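Local coordinates for protein 3-phosphoshikimate 1-carboxyvinyltransferase (Streptomyces sviceus, PDB 7M0O) that probably catalyses transfer of the enolpyruvyl group of phosphoenolpyruvate to the 5-hydroxyl of shikimate-3-phosphate, the sixth step of chorismate biosynthesis, at residues Ala288-Arg291 / Asp292-Asp295; Arg340-Gly344 / Pro345-Glu349. All blocks are in the same frame, centred on the assembly; numbering follows the deposited sequence.

Contact 1: Ala288-Arg291 / Asp292-Asp295; sequences ANMR and DISD
R291 and D292, neighbours in sequence, form a salt bridge where the chain leaves strand 286-289, and an Asx turn at N289 sets up the bend. The two side chains run alongside each other and point the same way. The R291 chain is extended as far as CD and then bends at chi3 (40°), which swings the guanidinium back over D292. R291 NH1 reaches D292 OD1 at 2.7 Å. The planes of the two groups are 89° apart, and D292 CG lies over one face of the guanidinium, so they do not meet as a flat, paired fork. A long, flexible arginine can fold back on the short carboxylate of its neighbour, and two charged residues suit this exposed bend. D315 makes a long, weak ion pair with R291 NE.

M290 is buried, and its flexible thioether, bent at chi3, brings M290 CE to 3.8 Å from I293 CD1; F257 and V260 of helix 257-263 adjoin this apolar pair. The backbone closes with I293 N donating to M290 O at 3.2 Å, a bent bond whose donor stands above the carbonyl plane. The turn delivers the chain to D295, the predicted proton acceptor. N289 suits the strand end because its short amide reaches forward: N289 OD1 accepts from R291 N at 3.0 Å, while a water donates to N289 O and accepts from D292 N at 2.8 Å.

Contact 2: Arg340-Gly344 / Pro345-Glu349; sequences RVATG and PDWIE
Backbone hydrogen bonds join A342 and E349 in both directions: A342 N donates to E349 O, and E349 N donates to A342 O, each at 2.9 Å and nearly straight. Nearer the turn, G344 N donates to W347 O at 3.0 Å, approaching from above the carbonyl plane. Between these, T343 faces I348 as a non-hydrogen-bonded pair, and T343 CA directs a weaker C-H contact at W347 O.

These bonds make 340-344 and 347-349 a beta hairpin, its strands antiparallel at 162°, turning through P345 and D346. The hairpin supplies the last two strands of a four-stranded mixed sheet, with 340-344 outermost. Proline's fixed phi suits the turn, and R320 binds the carbonyl oxygens of G344 and P345.

Aromatic contacts occupy the face carrying A342, W347 and E349. With chi1 at 60°, CG of W347 lies between its own backbone N and carbonyl carbon, and the indole lies flat against strand 340-344, with G344 N over the centre of the ring. G344 CA sits 3.6 Å from the centroid of the W347 five-membered ring, 21° off its normal, a CH-pi contact. Having no side chain, G344 lets the indole lie directly on its CA and N. Farther along, W347 CZ3 meets A342 CB at 4.0 Å. R312 adds a cation-pi contact to the indole and a salt bridge to E349 OE1.

Apolar contacts fill the other face, which packs on helix 326-336. Branched chains fit here: V341 CG1, anti to its own N, touches I348 CG1 at 3.7 Å, and the methyl CG2 of T343 reaches the same I348 CG1 at 4.0 Å.

In the fold
Following the chain, contact 1 comes first: it bends the polypeptide at the end of strand 286-289 and leads it toward helix 297-303. Strand 311-314 and helix 326-336 come next, and contact 2 then closes the hairpin of 340-344 with 347-351. The two are in series, neither nesting nor crossing. They do not touch, their nearest atoms being about 7 Å apart and their centres 14 Å. Both reach the same mixed sheet, ordered 286-289, 311-314, 347-351, 340-344, so contact 1 lies at one outermost strand and contact 2 takes in the other. Strand 311-314 bridges them: the backbone of its R312 hydrogen-bonds to A288, while its guanidinium forms a salt bridge with E349.

Contact 1: Ala288-Arg291 / Asp292-Asp295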
loop_
_atom_site.group_PDB
_atom_site.type_symbol
_atom_site.label_atom_id
_atom_site.label_comp_id
_atom_site.label_asym_id
_atom_site.label_seq_id
_atom_site.Cartn_x
_atom_site.Cartn_y
_atom_site.Cartn_z
ATOM N N ALA A 288 23.682 6.104 3.284
ATOM C CA ALA A 288 22.676 5.102 2.953
ATOM C C ALA A 288 22.117 5.382 1.563
ATOM O O ALA A 288 21.631 6.485 1.289
ATOM C CB ALA A 288 21.554 5.094 4.000
ATOM N N ASN A 289 22.195 4.390 0.687
ATOM C CA ASN A 289 21.502 4.461 -0.595
ATOM C C ASN A 289 20.055 4.054 -0.354
ATOM O O ASN A 289 19.782 2.892 -0.033
ATOM C CB ASN A 289 22.191 3.547 -1.607
ATOM C CG ASN A 289 21.518 3.548 -2.970
ATOM O OD1 ASN A 289 20.289 3.516 -3.087
ATOM N ND2 ASN A 289 22.333 3.563 -4.015
ATOM N N MET A 290 19.117 5.005 -0.490
ATOM C CA MET A 290 17.713 4.719 -0.199
ATOM C C MET A 290 16.829 4.703 -1.448
ATOM O O MET A 290 15.617 4.917 -1.355
ATOM C CB MET A 290 17.186 5.712 0.845
ATOM C CG MET A 290 17.910 5.568 2.190
ATOM S SD MET A 290 17.225 6.545 3.582
ATOM C CE MET A 290 15.871 5.504 4.147
ATOM N N ARG A 291 17.420 4.432 -2.623
ATOM C CA ARG A 291 16.646 4.410 -3.873
ATOM C C ARG A 291 15.417 3.511 -3.775
ATOM O O ARG A 291 14.313 3.899 -4.180
ATOM C CB ARG A 291 17.526 3.958 -5.041
ATOM C CG ARG A 291 16.745 3.878 -6.356
ATOM C CD ARG A 291 17.637 3.450 -7.505
ATOM N NE ARG A 291 18.564 2.403 -7.087
ATOM C CZ ARG A 291 18.286 1.106 -7.102
ATOM N NH1 ARG A 291 17.101 0.683 -7.526
ATOM N NH2 ARG A 291 19.196 0.232 -6.694
ATOM N N ASP A 292 15.589 2.300 -3.251
ATOM C CA ASP A 292 14.522 1.310 -3.241
ATOM C C ASP A 292 13.661 1.352 -1.983
ATOM O O ASP A 292 12.701 0.576 -1.889
ATOM C CB ASP A 292 15.116 -0.089 -3.420
ATOM C CG ASP A 292 15.714 -0.279 -4.794
ATOM O OD1 ASP A 292 15.161 0.318 -5.744
ATOM O OD2 ASP A 292 16.723 -1.007 -4.915
ATOM N N ILE A 293 13.966 2.231 -1.024
ATOM C CA ILE A 293 13.114 2.434 0.150
ATOM C C ILE A 293 12.858 3.930 0.346
ATOM O O ILE A 293 12.849 4.430 1.474
ATOM C CB ILE A 293 13.726 1.795 1.419
ATOM C CG1 ILE A 293 15.182 2.227 1.656
ATOM C CG2 ILE A 293 13.646 0.264 1.338
ATOM C CD1 ILE A 293 15.659 1.910 3.075
ATOM N N SER A 294 12.612 4.657 -0.747
ATOM C CA SER A 294 12.701 6.113 -0.691
ATOM C C SER A 294 11.573 6.781 0.103
ATOM O O SER A 294 11.766 7.907 0.575
ATOM C CB SER A 294 12.750 6.694 -2.110
ATOM O OG SER A 294 11.595 6.366 -2.846
ATOM N N ASP A 295 10.411 6.135 0.268
ATOM C CA ASP A 295 9.370 6.723 1.114
ATOM C C ASP A 295 9.819 6.867 2.572
ATOM O O ASP A 295 9.185 7.621 3.326
ATOM C CB ASP A 295 8.095 5.888 1.040
ATOM C CG ASP A 295 7.322 6.097 -0.285
ATOM O OD1 ASP A 295 7.621 7.054 -1.026
ATOM O OD2 ASP A 295 6.410 5.305 -0.591
HETATM O O HOH W 1 17.868 1.435 -1.817
#

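Contact 2: Arg340-Gly344 / Pro345-Glu349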
loop_
_atom_site.group_PDB
_atom_site.type_symbol
_atom_site.label_atom_id
_atom_site.label_comp_id
_atom_site.label_asym_id
_atom_site.label_seq_id
_atom_site.Cartn_x
_atom_site.Cartn_y
_atom_site.Cartn_z
ATOM N N ARG A 340 22.630 21.925 10.215
ATOM C CA ARG A 340 23.270 22.211 8.934
ATOM C C ARG A 340 23.001 21.066 7.958
ATOM O O ARG A 340 23.124 19.887 8.314
ATOM C CB ARG A 340 24.777 22.449 9.100
ATOM C CG ARG A 340 25.514 22.621 7.753
ATOM C CD ARG A 340 26.965 23.081 7.916
ATOM N NE ARG A 340 27.735 22.168 8.765
ATOM C CZ ARG A 340 28.599 21.270 8.314
ATOM N NH1 ARG A 340 28.823 21.155 7.008
ATOM N NH2 ARG A 340 29.243 20.496 9.177
ATOM N N VAL A 341 22.625 21.421 6.728
ATOM C CA VAL A 341 22.259 20.463 5.686
ATOM C C VAL A 341 22.874 20.910 4.363
ATOM O O VAL A 341 22.857 22.099 4.028
ATOM C CB VAL A 341 20.722 20.343 5.541
ATOM C CG1 VAL A 341 20.356 19.322 4.460
ATOM C CG2 VAL A 341 20.073 19.975 6.857
ATOM N N ALA A 342 23.423 19.955 3.614
ATOM C CA ALA A 342 23.864 20.163 2.237
ATOM C C ALA A 342 23.020 19.277 1.327
ATOM O O ALA A 342 22.565 18.210 1.743
ATOM C CB ALA A 342 25.346 19.833 2.070
ATOM N N THR A 343 22.787 19.721 0.089
ATOM C CA THR A 343 22.032 18.896 -0.849
ATOM C C THR A 343 22.680 18.918 -2.226
ATOM O O THR A 343 23.436 19.832 -2.580
ATOM C CB THR A 343 20.558 19.325 -0.982
ATOM O OG1 THR A 343 20.471 20.619 -1.597
ATOM C CG2 THR A 343 19.834 19.338 0.376
ATOM N N GLY A 344 22.367 17.881 -3.003
ATOM C CA GLY A 344 22.741 17.810 -4.390
ATOM C C GLY A 344 21.592 17.276 -5.212
ATOM O O GLY A 344 20.470 17.086 -4.720
ATOM N N PRO A 345 21.845 17.020 -6.492
ATOM C CA PRO A 345 20.746 16.585 -7.369
ATOM C C PRO A 345 19.948 15.424 -6.817
ATOM O O PRO A 345 18.716 15.421 -6.934
ATOM C CB PRO A 345 21.468 16.213 -8.669
ATOM C CG PRO A 345 22.651 17.095 -8.680
ATOM C CD PRO A 345 23.094 17.258 -7.237
ATOM N N ASP A 346 20.612 14.451 -6.188
ATOM C CA ASP A 346 19.916 13.247 -5.754
ATOM C C ASP A 346 20.392 12.775 -4.389
ATOM O O ASP A 346 20.374 11.567 -4.108
ATOM C CB ASP A 346 20.080 12.119 -6.776
ATOM C CG ASP A 346 21.534 11.690 -6.972
ATOM O OD1 ASP A 346 22.462 12.343 -6.449
ATOM O OD2 ASP A 346 21.755 10.680 -7.679
ATOM N N TRP A 347 20.816 13.702 -3.532
ATOM C CA TRP A 347 21.346 13.335 -2.225
ATOM C C TRP A 347 21.112 14.472 -1.239
ATOM O O TRP A 347 20.901 15.627 -1.622
ATOM C CB TRP A 347 22.843 12.969 -2.294
ATOM C CG TRP A 347 23.778 14.066 -2.792
ATOM C CD1 TRP A 347 24.238 14.231 -4.072
ATOM C CD2 TRP A 347 24.369 15.118 -2.013
ATOM N NE1 TRP A 347 25.098 15.314 -4.130
ATOM C CE2 TRP A 347 25.184 15.880 -2.884
ATOM C CE3 TRP A 347 24.282 15.493 -0.669
ATOM C CZ2 TRP A 347 25.911 16.993 -2.450
ATOM C CZ3 TRP A 347 25.016 16.601 -0.232
ATOM C CH2 TRP A 347 25.807 17.344 -1.126
ATOM N N ILE A 348 21.126 14.115 0.046
ATOM C CA ILE A 348 21.031 15.074 1.145
ATOM C C ILE A 348 21.983 14.624 2.245
ATOM O O ILE A 348 22.040 13.434 2.573
ATOM C CB ILE A 348 19.580 15.190 1.648
ATOM C CG1 ILE A 348 19.491 16.151 2.842
ATOM C CG2 ILE A 348 19.000 13.816 2.012
ATOM C CD1 ILE A 348 18.053 16.494 3.230
ATOM N N GLU A 349 22.753 15.569 2.798
ATOM C CA GLU A 349 23.726 15.272 3.847
ATOM C C GLU A 349 23.395 16.123 5.069
ATOM O O GLU A 349 23.348 17.360 4.985
ATOM C CB GLU A 349 25.164 15.510 3.379
ATOM C CG GLU A 349 26.210 14.991 4.374
ATOM C CD GLU A 349 27.602 14.776 3.773
ATOM O OE1 GLU A 349 27.743 14.699 2.534
ATOM O OE2 GLU A 349 28.569 14.676 4.559
#